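Local coordinates for sigma-54 interaction domain protein (Enterococcus faecalis, PDB 3GDW), which is of unknown function but, as the mannose-type PTS IIA domain of a putative sigma-54-interacting, ATP-binding regulator, probably takes part in phosphorylation-dependent control of transcription, at residues N80-F83 / R89-A92; Q45-Q50 / G73-F78. All blocks are in the same frame, centred on the assembly; numbering follows the deposited sequence.

Contact 1: N80-F83 / R89-A92; sequences NMLF and RTKA
Phe83 and Arg89 bring segment 80-83 of helix 78-86 and segment 89-92 closest, with their CA atoms 5.7 Å apart; Arg89 is the last loop residue before strand 90-93. The contact is small and made by van der Waals packing. It is partly buried, with Leu82 on the inner side and Phe83 toward solvent. The Phe83 ring reaches the start of the strand segment. Its CG lies anti to the backbone N (chi1 171°), which carries the ring toward Arg89. Phe83 CD1 then lies 4.1 Å from Arg89 CA and meets it obliquely. The ring therefore packs on the backbone of Arg89 and not on its side chain. That side chain leaves the contact, and its NH2 forms a salt bridge with Glu115. Thr90 faces the helix. Its OG1 sits beside its own backbone N (chi1 -50°), which turns the hydroxyl back along the chain to hydrogen-bond Ile88 O. The same oxygen touches the helix loosely, 4.2 Å from Leu82 CB. It is also 4.1 Å from Phe83 N, too far for a bond. Its polar partner is thus Ile88, and its meeting with the helix is packing alone. Leu82 continues inward and packs on Ile66 of strand 66-70 and on Tyr48, Leu51 and Val55 of helix 44-57. Thr90 also lies on Ile66 and Leu68. On the other side of the strand, Lys91 makes a cation-pi contact with Tyr118 of helix 114-135. The contact packs the helix of the beta-alpha-beta unit 66-70, 78-86, 90-93 onto its second strand, the outermost on that side within this chain.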
ATOM      1  N   ASN B  80       5.855  18.947  -4.694  1.00 32.44           N
ATOM      2  CA  ASN B  80       5.953  20.299  -5.172  1.00 33.74           C
ATOM      3  C   ASN B  80       6.932  21.096  -4.309  1.00 33.33           C
ATOM      4  O   ASN B  80       7.664  21.930  -4.833  1.00 33.59           O
ATOM      5  CB  ASN B  80       4.580  20.973  -5.247  1.00 33.99           C
ATOM      6  CG  ASN B  80       4.669  22.437  -5.647  1.00 37.32           C
ATOM      7  OD1 ASN B  80       5.362  22.790  -6.605  1.00 41.38           O
ATOM      8  ND2 ASN B  80       3.978  23.301  -4.902  1.00 40.12           N
HETATM    9  N   MSE B  81       6.959  20.825  -3.003  1.00 32.86           N
HETATM   10  CA  MSE B  81       7.878  21.523  -2.096  1.00 32.73           C
HETATM   11  C   MSE B  81       9.330  21.325  -2.511  1.00 32.09           C
HETATM   12  O   MSE B  81      10.105  22.272  -2.530  1.00 31.60           O
HETATM   13  CB  MSE B  81       7.691  21.058  -0.652  1.00 33.05           C
HETATM   14  CG  MSE B  81       6.727  21.901   0.150  1.00 36.07           C
HETATM   15 SE   MSE B  81       6.243  21.011   1.821  0.75 42.15          SE
HETATM   16  CE  MSE B  81       4.628  22.043   2.261  1.00 42.59           C
ATOM     17  N   LEU B  82       9.694  20.091  -2.841  1.00 31.97           N
ATOM     18  CA  LEU B  82      11.055  19.781  -3.284  1.00 32.45           C
ATOM     19  C   LEU B  82      11.394  20.458  -4.596  1.00 32.50           C
ATOM     20  O   LEU B  82      12.504  20.957  -4.768  1.00 33.02           O
ATOM     21  CB  LEU B  82      11.241  18.278  -3.477  1.00 32.30           C
ATOM     22  CG  LEU B  82      11.739  17.316  -2.420  1.00 31.93           C
ATOM     23  CD1 LEU B  82      11.871  15.932  -3.116  1.00 28.94           C
ATOM     24  CD2 LEU B  82      13.067  17.745  -1.761  1.00 29.66           C
ATOM     25  N   PHE B  83      10.458  20.437  -5.542  1.00 33.43           N
ATOM     26  CA  PHE B  83      10.667  21.136  -6.814  1.00 33.74           C
ATOM     27  C   PHE B  83      10.899  22.634  -6.601  1.00 34.04           C
ATOM     28  O   PHE B  83      11.846  23.185  -7.149  1.00 33.44           O
ATOM     29  CB  PHE B  83       9.517  20.927  -7.804  1.00 33.60           C
ATOM     30  CG  PHE B  83       9.622  21.811  -9.015  1.00 34.55           C
ATOM     31  CD1 PHE B  83      10.579  21.554  -9.993  1.00 34.83           C
ATOM     32  CD2 PHE B  83       8.803  22.925  -9.154  1.00 34.15           C
ATOM     33  CE1 PHE B  83      10.699  22.380 -11.108  1.00 34.09           C
ATOM     34  CE2 PHE B  83       8.920  23.761 -10.260  1.00 34.13           C
ATOM     35  CZ  PHE B  83       9.867  23.488 -11.240  1.00 34.81           C
ATOM     36  N   ARG B  89      12.930  18.342 -10.944  1.00 34.04           N
ATOM     37  CA  ARG B  89      11.604  17.866 -11.373  1.00 33.77           C
ATOM     38  C   ARG B  89      11.165  16.694 -10.501  1.00 32.87           C
ATOM     39  O   ARG B  89      11.907  15.729 -10.332  1.00 32.50           O
ATOM     40  CB  ARG B  89      11.615  17.436 -12.843  1.00 33.68           C
ATOM     41  CG  ARG B  89      12.182  18.467 -13.802  1.00 36.06           C
ATOM     42  CD  ARG B  89      12.057  18.024 -15.272  1.00 39.58           C
ATOM     43  NE  ARG B  89      12.506  16.643 -15.510  1.00 42.31           N
ATOM     44  CZ  ARG B  89      11.714  15.649 -15.921  1.00 43.52           C
ATOM     45  NH1 ARG B  89      12.211  14.432 -16.109  1.00 44.54           N
ATOM     46  NH2 ARG B  89      10.425  15.866 -16.150  1.00 43.67           N
ATOM     47  N   THR B  90       9.969  16.802  -9.936  1.00 32.31           N
ATOM     48  CA  THR B  90       9.440  15.782  -9.018  1.00 31.83           C
ATOM     49  C   THR B  90       7.997  15.458  -9.408  1.00 31.87           C
ATOM     50  O   THR B  90       7.248  16.353  -9.808  1.00 32.30           O
ATOM     51  CB  THR B  90       9.553  16.275  -7.547  1.00 31.70           C
ATOM     52  OG1 THR B  90      10.884  16.734  -7.315  1.00 31.56           O
ATOM     53  CG2 THR B  90       9.234  15.184  -6.539  1.00 31.02           C
ATOM     54  N   LYS B  91       7.640  14.174  -9.396  1.00 30.89           N
ATOM     55  CA  LYS B  91       6.246  13.745  -9.469  1.00 30.55           C
ATOM     56  C   LYS B  91       6.018  13.008  -8.151  1.00 30.31           C
ATOM     57  O   LYS B  91       6.930  12.357  -7.657  1.00 29.50           O
ATOM     58  CB  LYS B  91       5.987  12.806 -10.670  1.00 30.24           C
ATOM     59  CG  LYS B  91       6.063  13.489 -12.083  1.00 31.96           C
ATOM     60  CD  LYS B  91       4.694  13.802 -12.623  1.00 34.93           C
ATOM     61  CE  LYS B  91       4.744  14.770 -13.806  1.00 37.94           C
ATOM     62  NZ  LYS B  91       3.352  15.030 -14.278  1.00 38.65           N
ATOM     63  N   ALA B  92       4.828  13.160  -7.573  1.00 30.33           N
ATOM     64  CA  ALA B  92       4.444  12.477  -6.337  1.00 29.50           C
ATOM     65  C   ALA B  92       3.175  11.631  -6.552  1.00 29.30           C
ATOM     66  O   ALA B  92       2.225  12.071  -7.192  1.00 28.87           O
ATOM     67  CB  ALA B  92       4.226  13.486  -5.220  1.00 30.30           C
TER

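Contact 2: Q45-Q50 / G73-F78; sequences QTMYEQ and GSLNSF
Phe78 lays one face of its ring against Tyr48. The CB of Tyr48 stands over that face, 3.9 Å from the ring centroid and 20° off the normal, a CH-pi contact. The Tyr48 ring follows with its edge toward the same face. The centroids are 5.3 Å apart and the planes meet at 64°, an edge-to-face pair. Here Tyr48 CD1 comes to 3.7 Å from Phe78 CD1. With CG anti to the backbone N (chi1 175°), the Tyr48 side chain is sent past that of Phe78 in the opposite direction. Tyr48 ends in a hydroxyl that hydrogen-bonds Glu85, so the buried tyrosine is tied at its polar end. The opposite face of Phe78 is covered by its own segment, with Leu75 CA above the ring centre. The ring is thus sandwiched between helix 44-57 and the turn that precedes helix 78-86. At the ring edge, selenomethionine Met47 places its CG 3.7 Å from Phe78 CE2. That CG also lies 4.3 Å from Leu75 CD2. Beyond it, the bent Met47 chain leads off toward Met36, Met38 and Leu10 of the sheet. Leu75 packs on Met38 and His12. Such a hydrophobic layer between one face of the parallel sheet, helix 44-57 and the turn leading into helix 78-86 is characteristic of the alpha/beta fold of mannose-type EIIA domains.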
ATOM      1  N   GLN B  45       6.732  18.139   9.128  1.00 27.33           N
ATOM      2  CA  GLN B  45       7.872  19.000   8.740  1.00 26.95           C
ATOM      3  C   GLN B  45       9.236  18.319   8.980  1.00 26.49           C
ATOM      4  O   GLN B  45      10.165  18.452   8.186  1.00 26.14           O
ATOM      5  CB  GLN B  45       7.816  20.354   9.462  1.00 27.05           C
ATOM      6  CG  GLN B  45       9.003  21.259   9.184  1.00 28.84           C
ATOM      7  CD  GLN B  45       9.147  21.652   7.704  1.00 30.77           C
ATOM      8  OE1 GLN B  45       8.175  21.661   6.945  1.00 33.46           O
ATOM      9  NE2 GLN B  45      10.371  21.980   7.298  1.00 30.75           N
ATOM     10  N   THR B  46       9.357  17.587  10.078  1.00 25.91           N
ATOM     11  CA  THR B  46      10.586  16.852  10.363  1.00 25.63           C
ATOM     12  C   THR B  46      10.902  15.843   9.241  1.00 25.62           C
ATOM     13  O   THR B  46      12.067  15.672   8.845  1.00 25.47           O
ATOM     14  CB  THR B  46      10.442  16.076  11.680  1.00 25.75           C
ATOM     15  OG1 THR B  46      10.092  16.986  12.726  1.00 26.13           O
ATOM     16  CG2 THR B  46      11.719  15.348  12.022  1.00 25.49           C
HETATM   17  N   MSE B  47       9.866  15.181   8.737  1.00 25.24           N
HETATM   18  CA  MSE B  47      10.034  14.197   7.653  1.00 26.12           C
HETATM   19  C   MSE B  47      10.464  14.885   6.356  1.00 25.45           C
HETATM   20  O   MSE B  47      11.370  14.419   5.665  1.00 24.98           O
HETATM   21  CB  MSE B  47       8.752  13.414   7.416  1.00 25.78           C
HETATM   22  CG  MSE B  47       8.863  12.453   6.247  1.00 29.08           C
HETATM   23 SE   MSE B  47      10.323  11.104   6.562  0.75 40.72          SE
HETATM   24  CE  MSE B  47       9.474  10.197   7.804  1.00 23.81           C
ATOM     25  N   TYR B  48       9.829  16.007   6.049  1.00 25.53           N
ATOM     26  CA  TYR B  48      10.205  16.754   4.865  1.00 25.90           C
ATOM     27  C   TYR B  48      11.697  17.081   4.919  1.00 26.16           C
ATOM     28  O   TYR B  48      12.400  16.959   3.923  1.00 25.86           O
ATOM     29  CB  TYR B  48       9.410  18.049   4.735  1.00 26.21           C
ATOM     30  CG  TYR B  48       9.933  18.817   3.555  1.00 27.13           C
ATOM     31  CD1 TYR B  48       9.694  18.358   2.260  1.00 27.89           C
ATOM     32  CD2 TYR B  48      10.729  19.949   3.728  1.00 27.30           C
ATOM     33  CE1 TYR B  48      10.212  19.019   1.160  1.00 30.22           C
ATOM     34  CE2 TYR B  48      11.247  20.637   2.623  1.00 28.50           C
ATOM     35  CZ  TYR B  48      10.990  20.155   1.343  1.00 28.83           C
ATOM     36  OH  TYR B  48      11.484  20.798   0.231  1.00 30.73           O
ATOM     37  N   GLU B  49      12.177  17.499   6.089  1.00 26.72           N
ATOM     38  CA  GLU B  49      13.564  17.924   6.208  1.00 28.13           C
ATOM     39  C   GLU B  49      14.534  16.741   6.000  1.00 28.17           C
ATOM     40  O   GLU B  49      15.603  16.922   5.416  1.00 28.70           O
ATOM     41  CB  GLU B  49      13.814  18.676   7.524  1.00 28.20           C
ATOM     42  CG  GLU B  49      13.099  20.003   7.569  1.00 32.25           C
ATOM     43  CD  GLU B  49      13.287  20.777   8.868  1.00 36.95           C
ATOM     44  OE1 GLU B  49      14.209  20.459   9.662  1.00 39.18           O
ATOM     45  OE2 GLU B  49      12.497  21.723   9.087  1.00 38.31           O
ATOM     46  N   GLN B  50      14.143  15.543   6.441  1.00 27.65           N
ATOM     47  CA  GLN B  50      14.929  14.326   6.173  1.00 28.57           C
ATOM     48  C   GLN B  50      15.051  14.098   4.669  1.00 28.00           C
ATOM     49  O   GLN B  50      16.129  13.810   4.146  1.00 27.52           O
ATOM     50  CB  GLN B  50      14.227  13.090   6.759  1.00 28.87           C
ATOM     51  CG  GLN B  50      14.160  13.069   8.261  1.00 33.04           C
ATOM     52  CD  GLN B  50      15.494  12.711   8.853  1.00 37.13           C
ATOM     53  OE1 GLN B  50      16.059  11.655   8.536  1.00 38.46           O
ATOM     54  NE2 GLN B  50      16.010  13.578   9.715  1.00 35.43           N
ATOM     55  N   GLY B  73      -2.154  11.463   3.638  1.00 24.85           N
ATOM     56  CA  GLY B  73      -1.888  12.675   4.434  1.00 26.35           C
ATOM     57  C   GLY B  73      -1.066  13.733   3.704  1.00 27.49           C
ATOM     58  O   GLY B  73      -1.151  13.874   2.486  1.00 28.26           O
ATOM     59  N   SER B  74      -0.240  14.456   4.453  1.00 28.59           N
ATOM     60  CA  SER B  74       0.495  15.635   3.943  1.00 29.92           C
ATOM     61  C   SER B  74       1.655  15.283   3.003  1.00 29.86           C
ATOM     62  O   SER B  74       2.191  16.144   2.303  1.00 29.22           O
ATOM     63  CB  SER B  74       1.060  16.444   5.111  1.00 29.26           C
ATOM     64  OG  SER B  74       0.056  17.161   5.785  1.00 33.45           O
ATOM     65  N   LEU B  75       2.027  14.012   2.998  1.00 30.03           N
ATOM     66  CA  LEU B  75       3.243  13.591   2.337  1.00 30.65           C
ATOM     67  C   LEU B  75       3.282  13.941   0.833  1.00 31.48           C
ATOM     68  O   LEU B  75       4.339  14.263   0.305  1.00 32.16           O
ATOM     69  CB  LEU B  75       3.538  12.109   2.626  1.00 29.41           C
ATOM     70  CG  LEU B  75       3.728  11.639   4.087  1.00 29.22           C
ATOM     71  CD1 LEU B  75       4.069  10.167   4.154  1.00 25.84           C
ATOM     72  CD2 LEU B  75       4.811  12.420   4.798  1.00 29.42           C
ATOM     73  N   ASN B  76       2.151  13.919   0.136  1.00 32.90           N
ATOM     74  CA  ASN B  76       2.226  14.235  -1.292  1.00 33.97           C
ATOM     75  C   ASN B  76       2.646  15.662  -1.582  1.00 33.94           C
ATOM     76  O   ASN B  76       3.312  15.915  -2.595  1.00 35.36           O
ATOM     77  CB  ASN B  76       0.963  13.874  -2.075  1.00 35.02           C
ATOM     78  CG  ASN B  76       1.286  12.972  -3.271  1.00 36.86           C
ATOM     79  OD1 ASN B  76       2.191  12.127  -3.181  1.00 39.72           O
ATOM     80  ND2 ASN B  76       0.557  13.128  -4.376  1.00 37.48           N
ATOM     81  N   SER B  77       2.298  16.581  -0.682  1.00 32.64           N
ATOM     82  CA  SER B  77       2.725  17.968  -0.815  1.00 31.60           C
ATOM     83  C   SER B  77       4.240  18.133  -0.893  1.00 30.74           C
ATOM     84  O   SER B  77       4.720  19.165  -1.338  1.00 29.49           O
ATOM     85  CB  SER B  77       2.174  18.805   0.330  1.00 31.84           C
ATOM     86  OG  SER B  77       2.760  18.413   1.546  1.00 32.51           O
ATOM     87  N   PHE B  78       4.996  17.111  -0.481  1.00 29.82           N
ATOM     88  CA  PHE B  78       6.469  17.210  -0.510  1.00 29.59           C
ATOM     89  C   PHE B  78       6.988  17.310  -1.930  1.00 29.58           C
ATOM     90  O   PHE B  78       8.056  17.868  -2.157  1.00 29.08           O
ATOM     91  CB  PHE B  78       7.168  16.009   0.163  1.00 29.27           C
ATOM     92  CG  PHE B  78       6.930  15.896   1.635  1.00 29.09           C
ATOM     93  CD1 PHE B  78       6.258  16.890   2.345  1.00 28.02           C
ATOM     94  CD2 PHE B  78       7.425  14.795   2.325  1.00 28.59           C
ATOM     95  CE1 PHE B  78       6.056  16.777   3.721  1.00 28.93           C
ATOM     96  CE2 PHE B  78       7.242  14.671   3.703  1.00 28.82           C
ATOM     97  CZ  PHE B  78       6.547  15.656   4.403  1.00 30.57           C
TER

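The two contacts follow one another along the chain, contact 2 first, and helix 78-86 joins them: Phe78 at its start serves contact 2, Leu82 and Phe83 serve contact 1. Their centres are 11 Å apart. Tyr48 is the bridge, with its OH packed 3.4 Å from Met81 O and 3.6 Å from Leu82 N. The helix keeps to helix 44-57 from Phe78 to Leu82, and reaches strand 90-93 at Leu82 and Phe83. In this family the phosphorylated histidine lies at the C-terminal ends of the strands. Leu75 touches His12 at the end of strand 6-12, a position consistent with that histidine, so contact 2 probably borders the site, whereas contact 1 lies toward the other end of the sheet.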